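Local coordinates for putative membrane protein mmpL11 (Mycobacterium tuberculosis, PDB 4Y0L) that is of unknown detailed function but, as a periplasmic domain of an RND-family membrane protein, probably serves transport across the mycobacterial cell envelope, at residues 2-7 against 83-88; 26-31 against 74-79; 31-36 against 69-74; 37-42 against 51-56. All coordinates share one frame; numbering follows the deposited sequence.

Interaction 1 (2-7 against 83-88)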
loop_
_atom_site.group_PDB
_atom_site.type_symbol
_atom_site.label_atom_id
_atom_site.label_comp_id
_atom_site.label_asym_id
_atom_site.label_seq_id
_atom_site.Cartn_x
_atom_site.Cartn_y
_atom_site.Cartn_z
ATOM N N VAL A 2 -0.727 -10.812 1.990
ATOM C CA VAL A 2 -1.265 -10.015 0.893
ATOM C C VAL A 2 -0.295 -8.894 0.528
ATOM O O VAL A 2 0.203 -8.187 1.404
ATOM C CB VAL A 2 -2.642 -9.413 1.255
ATOM C CG1 VAL A 2 -3.227 -8.649 0.071
ATOM C CG2 VAL A 2 -3.599 -10.506 1.700
ATOM N N GLN A 3 -0.036 -8.741 -0.769
ATOM C CA GLN A 3 0.895 -7.734 -1.270
ATOM C C GLN A 3 0.162 -6.540 -1.872
ATOM O O GLN A 3 -0.797 -6.711 -2.623
ATOM C CB GLN A 3 1.823 -8.342 -2.323
ATOM C CG GLN A 3 2.768 -9.400 -1.795
ATOM C CD GLN A 3 3.526 -10.096 -2.907
ATOM O OE1 GLN A 3 2.963 -10.906 -3.647
ATOM N NE2 GLN A 3 4.807 -9.774 -3.042
ATOM N N VAL A 4 0.630 -5.337 -1.545
ATOM C CA VAL A 4 0.092 -4.105 -2.115
ATOM C C VAL A 4 1.233 -3.237 -2.637
ATOM O O VAL A 4 2.168 -2.920 -1.903
ATOM C CB VAL A 4 -0.735 -3.312 -1.084
ATOM C CG1 VAL A 4 -1.224 -1.992 -1.676
ATOM C CG2 VAL A 4 -1.914 -4.141 -0.605
ATOM N N LEU A 5 1.141 -2.858 -3.910
ATOM C CA LEU A 5 2.178 -2.076 -4.571
ATOM C C LEU A 5 1.689 -0.659 -4.864
ATOM O O LEU A 5 0.627 -0.476 -5.453
ATOM C CB LEU A 5 2.608 -2.760 -5.872
ATOM C CG LEU A 5 3.855 -2.192 -6.551
ATOM C CD1 LEU A 5 5.112 -2.602 -5.799
ATOM C CD2 LEU A 5 3.923 -2.640 -8.000
ATOM N N VAL A 6 2.475 0.333 -4.453
ATOM C CA VAL A 6 2.126 1.734 -4.660
ATOM C C VAL A 6 3.156 2.417 -5.557
ATOM O O VAL A 6 4.338 2.464 -5.223
ATOM C CB VAL A 6 2.033 2.500 -3.325
ATOM C CG1 VAL A 6 1.401 3.868 -3.542
ATOM C CG2 VAL A 6 1.227 1.705 -2.306
ATOM N N ARG A 7 2.697 2.944 -6.690
ATOM C CA ARG A 7 3.573 3.639 -7.631
ATOM C C ARG A 7 3.254 5.125 -7.667
ATOM O O ARG A 7 2.087 5.520 -7.650
ATOM C CB ARG A 7 3.447 3.051 -9.042
ATOM C CG ARG A 7 3.959 1.626 -9.174
ATOM C CD ARG A 7 2.859 0.670 -9.599
ATOM N NE ARG A 7 2.714 0.600 -11.051
ATOM C CZ ARG A 7 1.653 0.097 -11.677
ATOM N NH1 ARG A 7 0.624 -0.373 -10.982
ATOM N NH2 ARG A 7 1.615 0.072 -13.001
ATOM N N ALA A 83 -1.773 8.513 -6.582
ATOM C CA ALA A 83 -0.844 7.389 -6.650
ATOM C C ALA A 83 -1.563 6.139 -7.144
ATOM O O ALA A 83 -2.759 5.966 -6.911
ATOM C CB ALA A 83 -0.206 7.138 -5.295
ATOM N N GLN A 84 -0.826 5.276 -7.835
ATOM C CA GLN A 84 -1.381 4.043 -8.377
ATOM C C GLN A 84 -1.227 2.909 -7.369
ATOM O O GLN A 84 -0.150 2.719 -6.811
ATOM C CB GLN A 84 -0.689 3.687 -9.695
ATOM C CG GLN A 84 -1.477 2.747 -10.587
ATOM C CD GLN A 84 -0.837 2.576 -11.952
ATOM O OE1 GLN A 84 0.202 3.171 -12.242
ATOM N NE2 GLN A 84 -1.457 1.763 -12.800
ATOM N N VAL A 85 -2.308 2.169 -7.137
ATOM C CA VAL A 85 -2.295 1.048 -6.201
ATOM C C VAL A 85 -2.736 -0.238 -6.893
ATOM O O VAL A 85 -3.618 -0.224 -7.749
ATOM C CB VAL A 85 -3.214 1.316 -4.984
ATOM C CG1 VAL A 85 -3.323 0.081 -4.088
ATOM C CG2 VAL A 85 -2.698 2.489 -4.183
ATOM N N ASP A 86 -2.110 -1.347 -6.509
ATOM C CA ASP A 86 -2.467 -2.662 -7.024
ATOM C C ASP A 86 -2.322 -3.712 -5.933
ATOM O O ASP A 86 -1.306 -3.758 -5.240
ATOM C CB ASP A 86 -1.595 -3.031 -8.225
ATOM C CG ASP A 86 -1.929 -2.219 -9.461
ATOM O OD1 ASP A 86 -2.815 -2.649 -10.230
ATOM O OD2 ASP A 86 -1.308 -1.155 -9.663
ATOM N N VAL A 87 -3.346 -4.547 -5.786
ATOM C CA VAL A 87 -3.331 -5.631 -4.812
ATOM C C VAL A 87 -3.057 -6.962 -5.510
ATOM O O VAL A 87 -3.712 -7.305 -6.494
ATOM C CB VAL A 87 -4.665 -5.722 -4.042
ATOM C CG1 VAL A 87 -4.584 -6.790 -2.958
ATOM C CG2 VAL A 87 -5.023 -4.375 -3.433
ATOM N N GLY A 88 -2.085 -7.707 -4.995
ATOM C CA GLY A 88 -1.754 -9.008 -5.543
ATOM C C GLY A 88 -2.808 -10.045 -5.207
ATOM O O GLY A 88 -2.955 -11.049 -5.906
HETATM O O HOH W 1 0.351 -0.356 -7.896
#
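Arg7 lies flat against the Gln84 amide and reaches Asp86 with NH1, and these three side chains form a polar cluster on the face of strands 2-7 and 84-87 that also carries Leu5. The arginine leaves its backbone with CG beside the N and turns twice, at chi2 and chi3, which folds the guanidinium back across the partner strand. Gln84 meets it with an extended chain, CG anti to the backbone N (chi1 -159°). Its amide is stacked on one guanidinium face, the planes 22° apart and OE1 3.4 Å from Arg7 CZ, and makes no hydrogen bond to it. At the edge of the guanidinium, Arg7 NH1 forms a salt bridge to Asp86 OD2, modelled at 2.5 Å, a spacing short enough to be doubtful in detail, with the carboxylate turned 42° from the guanidinium. A water lies between Asp86 OD2 and Leu5 O.

The other face is lined by valines, with Ala83 CB against Val6 CG1 at its end. Val4 CG1 meets Val85 CG1 at 3.8 Å, and Val2 CG1 reaches Val87 CG1 at the same distance. Helices 19-29 and 66-80 cover this side. Between the faces runs the antiparallel ladder, with Leu5 N to Asp86 O at 2.9 Å and Arg7 N to Gln84 O also at 2.9 Å. First strand beside last is the pairing expected of a ferredoxin-like beta-alpha-beta-beta-alpha-beta fold.

Interaction 2 (26-31 against 74-79)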
loop_
_atom_site.group_PDB
_atom_site.type_symbol
_atom_site.label_atom_id
_atom_site.label_comp_id
_atom_site.label_asym_id
_atom_site.label_seq_id
_atom_site.Cartn_x
_atom_site.Cartn_y
_atom_site.Cartn_z
ATOM N N ARG A 26 -1.014 2.322 4.444
ATOM C CA ARG A 26 -0.610 1.310 5.409
ATOM C C ARG A 26 -1.630 1.186 6.541
ATOM O O ARG A 26 -1.987 0.082 6.953
ATOM C CB ARG A 26 0.770 1.654 5.967
ATOM C CG ARG A 26 1.296 0.661 6.985
ATOM C CD ARG A 26 2.795 0.822 7.188
ATOM N NE ARG A 26 3.334 -0.170 8.120
ATOM C CZ ARG A 26 3.689 0.075 9.380
ATOM N NH1 ARG A 26 3.582 1.293 9.899
ATOM N NH2 ARG A 26 4.166 -0.910 10.130
ATOM N N HIS A 27 -2.102 2.329 7.027
ATOM C CA HIS A 27 -3.072 2.375 8.117
ATOM C C HIS A 27 -4.422 1.781 7.718
ATOM O O HIS A 27 -5.099 1.157 8.538
ATOM C CB HIS A 27 -3.251 3.821 8.585
ATOM C CG HIS A 27 -4.347 4.006 9.587
ATOM N ND1 HIS A 27 -5.619 4.401 9.232
ATOM C CD2 HIS A 27 -4.358 3.863 10.933
ATOM C CE1 HIS A 27 -6.369 4.487 10.317
ATOM N NE2 HIS A 27 -5.628 4.165 11.362
ATOM N N ARG A 28 -4.817 1.974 6.463
ATOM C CA ARG A 28 -6.090 1.449 5.983
ATOM C C ARG A 28 -6.009 -0.062 5.770
ATOM O O ARG A 28 -6.989 -0.779 5.971
ATOM C CB ARG A 28 -6.502 2.140 4.681
ATOM C CG ARG A 28 -7.955 1.901 4.281
ATOM C CD ARG A 28 -8.911 2.682 5.169
ATOM N NE ARG A 28 -10.314 2.455 4.816
ATOM C CZ ARG A 28 -11.203 1.804 5.568
ATOM N NH1 ARG A 28 -10.868 1.299 6.750
ATOM N NH2 ARG A 28 -12.447 1.664 5.135
ATOM N N ILE A 29 -4.838 -0.539 5.360
ATOM C CA ILE A 29 -4.609 -1.971 5.190
ATOM C C ILE A 29 -4.769 -2.693 6.523
ATOM O O ILE A 29 -5.362 -3.768 6.589
ATOM C CB ILE A 29 -3.202 -2.251 4.610
ATOM C CG1 ILE A 29 -3.134 -1.800 3.151
ATOM C CG2 ILE A 29 -2.854 -3.743 4.694
ATOM C CD1 ILE A 29 -1.727 -1.719 2.593
ATOM N N ALA A 30 -4.242 -2.092 7.586
ATOM C CA ALA A 30 -4.291 -2.694 8.913
ATOM C C ALA A 30 -5.724 -2.819 9.422
ATOM O O ALA A 30 -5.996 -3.589 10.343
ATOM C CB ALA A 30 -3.458 -1.882 9.887
ATOM N N GLN A 31 -6.634 -2.058 8.821
ATOM C CA GLN A 31 -8.044 -2.097 9.196
ATOM C C GLN A 31 -8.813 -3.163 8.419
ATOM O O GLN A 31 -9.964 -3.462 8.739
ATOM C CB GLN A 31 -8.687 -0.729 8.971
ATOM C CG GLN A 31 -8.472 0.249 10.115
ATOM C CD GLN A 31 -8.877 1.667 9.758
ATOM O OE1 GLN A 31 -9.133 1.978 8.595
ATOM N NE2 GLN A 31 -8.939 2.533 10.762
ATOM N N THR A 74 -11.224 -2.020 -3.130
ATOM C CA THR A 74 -12.373 -1.128 -3.057
ATOM C C THR A 74 -12.078 0.105 -2.205
ATOM O O THR A 74 -12.584 1.193 -2.482
ATOM C CB THR A 74 -13.603 -1.858 -2.470
ATOM O OG1 THR A 74 -13.913 -3.004 -3.274
ATOM C CG2 THR A 74 -14.817 -0.938 -2.416
ATOM N N GLN A 75 -11.250 -0.071 -1.180
ATOM C CA GLN A 75 -11.074 0.948 -0.147
ATOM C C GLN A 75 -9.784 1.755 -0.278
ATOM O O GLN A 75 -9.752 2.937 0.062
ATOM C CB GLN A 75 -11.114 0.287 1.234
ATOM C CG GLN A 75 -12.440 -0.377 1.556
ATOM C CD GLN A 75 -13.584 0.611 1.626
ATOM O OE1 GLN A 75 -13.424 1.730 2.113
ATOM N NE2 GLN A 75 -14.748 0.203 1.131
ATOM N N LEU A 76 -8.723 1.119 -0.761
ATOM C CA LEU A 76 -7.411 1.759 -0.805
ATOM C C LEU A 76 -7.269 2.840 -1.883
ATOM O O LEU A 76 -6.506 3.790 -1.695
ATOM C CB LEU A 76 -6.322 0.702 -0.999
ATOM C CG LEU A 76 -6.230 -0.377 0.088
ATOM C CD1 LEU A 76 -5.023 -1.270 -0.159
ATOM C CD2 LEU A 76 -6.170 0.218 1.489
ATOM N N PRO A 77 -7.979 2.704 -3.019
ATOM C CA PRO A 77 -7.881 3.772 -4.022
ATOM C C PRO A 77 -8.305 5.144 -3.497
ATOM O O PRO A 77 -7.693 6.141 -3.884
ATOM C CB PRO A 77 -8.827 3.300 -5.131
ATOM C CG PRO A 77 -8.836 1.826 -5.005
ATOM C CD PRO A 77 -8.727 1.543 -3.536
ATOM N N ARG A 78 -9.322 5.196 -2.639
ATOM C CA ARG A 78 -9.740 6.462 -2.034
ATOM C C ARG A 78 -8.563 7.103 -1.320
ATOM O O ARG A 78 -8.338 8.309 -1.407
ATOM C CB ARG A 78 -10.869 6.273 -1.017
ATOM C CG ARG A 78 -11.931 5.236 -1.336
ATOM C CD ARG A 78 -13.004 5.301 -0.255
ATOM N NE ARG A 78 -13.822 4.096 -0.152
ATOM C CZ ARG A 78 -14.720 3.714 -1.055
ATOM N NH1 ARG A 78 -14.906 4.426 -2.158
ATOM N NH2 ARG A 78 -15.422 2.607 -0.861
ATOM N N VAL A 79 -7.824 6.263 -0.605
ATOM C CA VAL A 79 -6.749 6.695 0.274
ATOM C C VAL A 79 -5.494 7.073 -0.505
ATOM O O VAL A 79 -4.728 7.933 -0.079
ATOM C CB VAL A 79 -6.409 5.576 1.290
ATOM C CG1 VAL A 79 -5.259 5.980 2.197
ATOM C CG2 VAL A 79 -7.638 5.226 2.114
#
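Arg28 uses its whole length to bridge from helix 19-29 to helix 66-80. Its aliphatic part does the packing: CG rests 3.7 Å from Leu76 CD2, and the same CG lies 4.0 Å from Val79 CG2. The other Leu76 methyl, CD1, meets Ile29 CG1 at 3.8 Å, so the two branches of the leucine serve two neighbouring residues of the facing helix. At the polar end, Arg28 NH2 donates to Gln75 OE1 over 3.2 Å. The approach is from above the amide, 52° out of the carbonyl plane, and the guanidinium and amide planes stand 81° apart.

A second shell fixes these groups. Gln75 OE1 also accepts from Arg78 NE at 3.3 Å, from the opposite face of the amide, so one oxygen sits between Arg28 NH2 and Arg78 NE, 6.0 Å apart; its partial negative charge would be expected to ease the repulsion of the two arginines. Arg28 has a bond of its own on the other side, NH1 to Gln31 OE1 at 2.6 Å, and the chain bend at chi2 (73°) swings the guanidinium along the helix toward that residue.

Further out, Trp71 touches Arg28, while Ile29 continues inward onto Met72, Leu52 and Ala54. Helix 66-80 is kinked here, where Pro77 has no N-H to give to the preceding turn. Two helices packed side by side over one face of an antiparallel sheet are the helical layer of the ferredoxin-like fold.

Interaction 3 (31-36 against 69-74)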
loop_
_atom_site.group_PDB
_atom_site.type_symbol
_atom_site.label_atom_id
_atom_site.label_comp_id
_atom_site.label_asym_id
_atom_site.label_seq_id
_atom_site.Cartn_x
_atom_site.Cartn_y
_atom_site.Cartn_z
ATOM N N GLN A 31 -6.634 -2.058 8.821
ATOM C CA GLN A 31 -8.044 -2.097 9.196
ATOM C C GLN A 31 -8.813 -3.163 8.419
ATOM O O GLN A 31 -9.964 -3.462 8.739
ATOM C CB GLN A 31 -8.687 -0.729 8.971
ATOM C CG GLN A 31 -8.472 0.249 10.115
ATOM C CD GLN A 31 -8.877 1.667 9.758
ATOM O OE1 GLN A 31 -9.133 1.978 8.595
ATOM N NE2 GLN A 31 -8.939 2.533 10.762
ATOM N N ALA A 32 -8.178 -3.731 7.398
ATOM C CA ALA A 32 -8.821 -4.742 6.566
ATOM C C ALA A 32 -9.177 -5.983 7.386
ATOM O O ALA A 32 -8.561 -6.243 8.421
ATOM C CB ALA A 32 -7.916 -5.116 5.402
ATOM N N PRO A 33 -10.180 -6.751 6.930
ATOM C CA PRO A 33 -10.584 -7.962 7.655
ATOM C C PRO A 33 -9.459 -8.984 7.782
ATOM O O PRO A 33 -8.687 -9.172 6.845
ATOM C CB PRO A 33 -11.731 -8.521 6.802
ATOM C CG PRO A 33 -11.582 -7.877 5.464
ATOM C CD PRO A 33 -11.012 -6.526 5.736
ATOM N N ASN A 34 -9.355 -9.612 8.949
ATOM C CA ASN A 34 -8.394 -10.688 9.179
ATOM C C ASN A 34 -6.924 -10.265 9.039
ATOM O O ASN A 34 -6.027 -11.102 9.132
ATOM C CB ASN A 34 -8.686 -11.854 8.227
ATOM C CG ASN A 34 -10.128 -12.326 8.307
ATOM O OD1 ASN A 34 -10.768 -12.220 9.353
ATOM N ND2 ASN A 34 -10.646 -12.851 7.200
ATOM N N VAL A 35 -6.678 -8.975 8.813
ATOM C CA VAL A 35 -5.318 -8.438 8.796
ATOM C C VAL A 35 -4.878 -8.172 10.231
ATOM O O VAL A 35 -5.660 -7.665 11.034
ATOM C CB VAL A 35 -5.228 -7.141 7.950
ATOM C CG1 VAL A 35 -4.002 -6.306 8.314
ATOM C CG2 VAL A 35 -5.197 -7.481 6.474
ATOM N N VAL A 36 -3.637 -8.522 10.555
ATOM C CA VAL A 36 -3.137 -8.351 11.916
ATOM C C VAL A 36 -1.785 -7.633 11.948
ATOM O O VAL A 36 -1.496 -6.890 12.889
ATOM C CB VAL A 36 -3.040 -9.721 12.632
ATOM C CG1 VAL A 36 -2.153 -10.691 11.868
ATOM C CG2 VAL A 36 -2.551 -9.558 14.058
ATOM N N ILE A 69 -8.652 -9.077 -0.351
ATOM C CA ILE A 69 -8.181 -8.461 -1.587
ATOM C C ILE A 69 -9.272 -7.580 -2.197
ATOM O O ILE A 69 -9.004 -6.455 -2.613
ATOM C CB ILE A 69 -7.721 -9.529 -2.614
ATOM C CG1 ILE A 69 -6.278 -9.959 -2.338
ATOM C CG2 ILE A 69 -7.770 -8.991 -4.044
ATOM C CD1 ILE A 69 -6.028 -10.528 -0.962
ATOM N N THR A 70 -10.497 -8.094 -2.245
ATOM C CA THR A 70 -11.612 -7.340 -2.812
ATOM C C THR A 70 -11.909 -6.109 -1.958
ATOM O O THR A 70 -12.278 -5.056 -2.477
ATOM C CB THR A 70 -12.888 -8.207 -2.936
ATOM O OG1 THR A 70 -13.937 -7.437 -3.536
ATOM C CG2 THR A 70 -13.352 -8.711 -1.575
ATOM N N TRP A 71 -11.738 -6.250 -0.648
ATOM C CA TRP A 71 -11.936 -5.142 0.277
ATOM C C TRP A 71 -10.907 -4.043 0.021
ATOM O O TRP A 71 -11.247 -2.864 -0.050
ATOM C CB TRP A 71 -11.841 -5.635 1.724
ATOM C CG TRP A 71 -12.110 -4.578 2.750
ATOM C CD1 TRP A 71 -13.287 -4.350 3.399
ATOM C CD2 TRP A 71 -11.180 -3.607 3.251
ATOM N NE1 TRP A 71 -13.150 -3.299 4.272
ATOM C CE2 TRP A 71 -11.868 -2.825 4.201
ATOM C CE3 TRP A 71 -9.836 -3.324 2.988
ATOM C CZ2 TRP A 71 -11.258 -1.779 4.888
ATOM C CZ3 TRP A 71 -9.232 -2.282 3.672
ATOM C CH2 TRP A 71 -9.943 -1.523 4.611
ATOM N N MET A 72 -9.648 -4.442 -0.124
ATOM C CA MET A 72 -8.563 -3.496 -0.358
ATOM C C MET A 72 -8.709 -2.787 -1.702
ATOM O O MET A 72 -8.525 -1.573 -1.796
ATOM C CB MET A 72 -7.214 -4.212 -0.296
ATOM C CG MET A 72 -6.819 -4.658 1.100
ATOM S SD MET A 72 -5.194 -5.430 1.143
ATOM C CE MET A 72 -5.185 -6.092 2.806
ATOM N N ARG A 73 -9.045 -3.547 -2.740
ATOM C CA ARG A 73 -9.210 -2.987 -4.078
ATOM C C ARG A 73 -10.361 -1.987 -4.141
ATOM O O ARG A 73 -10.460 -1.202 -5.084
ATOM C CB ARG A 73 -9.435 -4.109 -5.093
ATOM C CG ARG A 73 -8.176 -4.888 -5.425
ATOM C CD ARG A 73 -8.477 -6.121 -6.257
ATOM N NE ARG A 73 -7.251 -6.789 -6.682
ATOM C CZ ARG A 73 -7.193 -8.031 -7.155
ATOM N NH1 ARG A 73 -8.295 -8.762 -7.262
ATOM N NH2 ARG A 73 -6.026 -8.544 -7.514
ATOM N N THR A 74 -11.224 -2.020 -3.130
ATOM C CA THR A 74 -12.373 -1.128 -3.057
ATOM C C THR A 74 -12.078 0.105 -2.205
ATOM O O THR A 74 -12.584 1.193 -2.482
ATOM C CB THR A 74 -13.603 -1.858 -2.470
ATOM O OG1 THR A 74 -13.913 -3.004 -3.274
ATOM C CG2 THR A 74 -14.817 -0.938 -2.416
#
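CH-pi contacts with Trp71 carry most of this contact, and two successive residues of the loop share one face of the indole. Ala32 CA stands 3.8 Å from the centroid of the Trp71 six-membered ring, 11° off its normal, while Pro33 CD lies 3.8 Å from the centroid of the five-membered ring. With CG anti to the backbone N (chi1 -177°), the tryptophan reaches out from helix 66-80 and offers its broad side to the loop, which lies across both rings.

Apolar contacts extend this patch toward the interior. Ala32 CB sits 3.6 Å from Trp71 CE3 and, on another side, 3.9 Å from Met72 CE. The methionine is extended beyond CG, and this brings the terminal methyl up against both Ala32 CB and Val35 CG2, the latter also 3.9 Å from Met72 CE.

No hydrogen bond crosses between the segments; each has polar bonds of its own. A type II turn from Ala32 to Val35, with Asn34 at positive phi (62°), shapes the loop, though its Val35 N to Ala32 O bond is weak at 3.3 Å. In the helix, Thr74 OG1 donates back to Thr70 O over 2.7 Å.

The loop joins helix 19-29 to strand 37-43. Trp71 also touches Arg28 of that first helix, whereas Met72 lies over Val2 and Val4 of strand 2-7 and Val87 of strand 84-87.

Interaction 4 (37-42 against 51-56)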
loop_
_atom_site.group_PDB
_atom_site.type_symbol
_atom_site.label_atom_id
_atom_site.label_comp_id
_atom_site.label_asym_id
_atom_site.label_seq_id
_atom_site.Cartn_x
_atom_site.Cartn_y
_atom_site.Cartn_z
ATOM N N SER A 37 -0.973 -7.839 10.917
ATOM C CA SER A 37 0.311 -7.161 10.802
ATOM C C SER A 37 0.489 -6.562 9.416
ATOM O O SER A 37 0.197 -7.206 8.407
ATOM C CB SER A 37 1.456 -8.129 11.099
ATOM O OG SER A 37 1.234 -9.368 10.452
ATOM N N VAL A 38 0.949 -5.316 9.383
ATOM C CA VAL A 38 1.343 -4.667 8.141
ATOM C C VAL A 38 2.810 -4.271 8.226
ATOM O O VAL A 38 3.210 -3.533 9.125
ATOM C CB VAL A 38 0.507 -3.417 7.845
ATOM C CG1 VAL A 38 0.781 -2.935 6.433
ATOM C CG2 VAL A 38 -0.976 -3.700 8.020
ATOM N N ALA A 39 3.604 -4.771 7.287
ATOM C CA ALA A 39 5.021 -4.447 7.223
ATOM C C ALA A 39 5.217 -2.972 6.885
ATOM O O ALA A 39 4.364 -2.370 6.234
ATOM C CB ALA A 39 5.712 -5.317 6.189
ATOM N N PRO A 40 6.341 -2.384 7.327
ATOM C CA PRO A 40 6.690 -1.053 6.817
ATOM C C PRO A 40 6.946 -1.128 5.319
ATOM O O PRO A 40 7.178 -2.223 4.805
ATOM C CB PRO A 40 7.967 -0.691 7.586
ATOM C CG PRO A 40 7.998 -1.614 8.758
ATOM C CD PRO A 40 7.311 -2.864 8.324
ATOM N N PRO A 41 6.905 0.017 4.622
ATOM C CA PRO A 41 7.068 -0.014 3.166
ATOM C C PRO A 41 8.443 -0.509 2.741
ATOM O O PRO A 41 9.456 -0.090 3.298
ATOM C CB PRO A 41 6.860 1.448 2.758
ATOM C CG PRO A 41 7.195 2.233 3.978
ATOM C CD PRO A 41 6.746 1.388 5.130
ATOM N N ARG A 42 8.458 -1.412 1.768
ATOM C CA ARG A 42 9.696 -1.876 1.160
ATOM C C ARG A 42 9.889 -1.181 -0.175
ATOM O O ARG A 42 9.054 -1.296 -1.069
ATOM C CB ARG A 42 9.676 -3.391 0.971
ATOM C CG ARG A 42 10.726 -4.115 1.781
ATOM C CD ARG A 42 10.567 -5.619 1.664
ATOM N NE ARG A 42 9.355 -6.088 2.333
ATOM C CZ ARG A 42 9.253 -6.295 3.643
ATOM N NH1 ARG A 42 10.291 -6.075 4.442
ATOM N NH2 ARG A 42 8.108 -6.722 4.157
ATOM N N LEU A 51 6.428 -1.517 -1.744
ATOM C CA LEU A 51 5.667 -2.724 -1.448
ATOM C C LEU A 51 5.225 -2.736 0.012
ATOM O O LEU A 51 6.041 -2.586 0.922
ATOM C CB LEU A 51 6.494 -3.977 -1.751
ATOM C CG LEU A 51 5.734 -5.304 -1.634
ATOM C CD1 LEU A 51 4.847 -5.531 -2.850
ATOM C CD2 LEU A 51 6.695 -6.468 -1.439
ATOM N N LEU A 52 3.924 -2.904 0.219
ATOM C CA LEU A 52 3.361 -3.094 1.550
ATOM C C LEU A 52 2.787 -4.502 1.662
ATOM O O LEU A 52 1.879 -4.870 0.916
ATOM C CB LEU A 52 2.282 -2.047 1.836
ATOM C CG LEU A 52 2.781 -0.607 1.984
ATOM C CD1 LEU A 52 1.632 0.384 1.868
ATOM C CD2 LEU A 52 3.510 -0.424 3.310
ATOM N N SER A 53 3.331 -5.285 2.593
ATOM C CA SER A 53 2.915 -6.671 2.775
ATOM C C SER A 53 2.177 -6.856 4.097
ATOM O O SER A 53 2.712 -6.561 5.167
ATOM C CB SER A 53 4.126 -7.602 2.714
ATOM O OG SER A 53 4.954 -7.439 3.853
ATOM N N ALA A 54 0.948 -7.353 4.005
ATOM C CA ALA A 54 0.102 -7.561 5.175
ATOM C C ALA A 54 -0.070 -9.040 5.473
ATOM O O ALA A 54 -0.463 -9.824 4.605
ATOM C CB ALA A 54 -1.249 -6.915 4.967
ATOM N N VAL A 55 0.223 -9.416 6.712
ATOM C CA VAL A 55 0.005 -10.780 7.158
ATOM C C VAL A 55 -1.420 -10.938 7.684
ATOM O O VAL A 55 -1.960 -10.044 8.345
ATOM C CB VAL A 55 1.009 -11.187 8.243
ATOM C CG1 VAL A 55 0.737 -12.604 8.715
ATOM C CG2 VAL A 55 2.432 -11.076 7.717
ATOM N N LEU A 56 -2.018 -12.082 7.373
ATOM C CA LEU A 56 -3.396 -12.371 7.737
ATOM C C LEU A 56 -3.459 -13.463 8.793
ATOM O O LEU A 56 -2.944 -14.562 8.581
ATOM C CB LEU A 56 -4.188 -12.793 6.500
ATOM C CG LEU A 56 -4.444 -11.660 5.509
ATOM C CD1 LEU A 56 -5.021 -12.188 4.205
ATOM C CD2 LEU A 56 -5.378 -10.646 6.145
HETATM O O HOH W 2 6.244 -4.171 3.132
#
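Ser53 turns its OG into the position between its own backbone N and carbonyl carbon (chi1 70°), and Arg42 bends at chi3 (-69°) to bring its guanidinium back along the hairpin to it. The oxygen lies in the guanidinium plane, at the edge, 3.2 Å from Arg42 NH2; at 136° the N-H is well off line. On the opposite face Leu52 CD2 touches Pro41 CA at 3.6 Å, leucine and proline ring side by side and pointing the same way.

These residues belong to a beta hairpin, strands 37-43 and 49-55, whose ladder is interrupted. Before the break Val55 N binds Ser37 O at 2.8 Å and Ala39 N binds Ser53 O at 2.9 Å. Beyond it Arg42 and Leu51 pair through both their N-H and carbonyl groups, one residue out of step, because the Pro40-Pro41 loop adds a residue to its strand. Neither proline has an N-H to offer. Water 2 bridges the gap, donating to Pro40 O and Leu51 O, each 2.7 Å away, and accepting from Ser53 N. Arg26 of helix 19-29 hydrogen-bonds the carbonyls of Val38 and Ala39.

Interactions 1 and 4 belong to one antiparallel sheet, their centres about 11 Å apart, joined where strand 2-7 hydrogen-bonds to strand 49-55. Interactions 2 and 3 lie about 8 Å apart between centres and both use helix 66-80; they share Gln31 and Thr74. Along the chain the contacts are nested: interaction 1 encloses interaction 2, which encloses 3, which encloses the hairpin contact 4. Layers meet through Val4 on Ile29 and Leu76, Val87 on Ile69 and Met72, and Ile29 on Ala54, while Arg26 hydrogen-bonds the edge strand 37-43. First and last strands thus close a compact two-layer domain, consistent with the periplasmic subdomains of RND proteins.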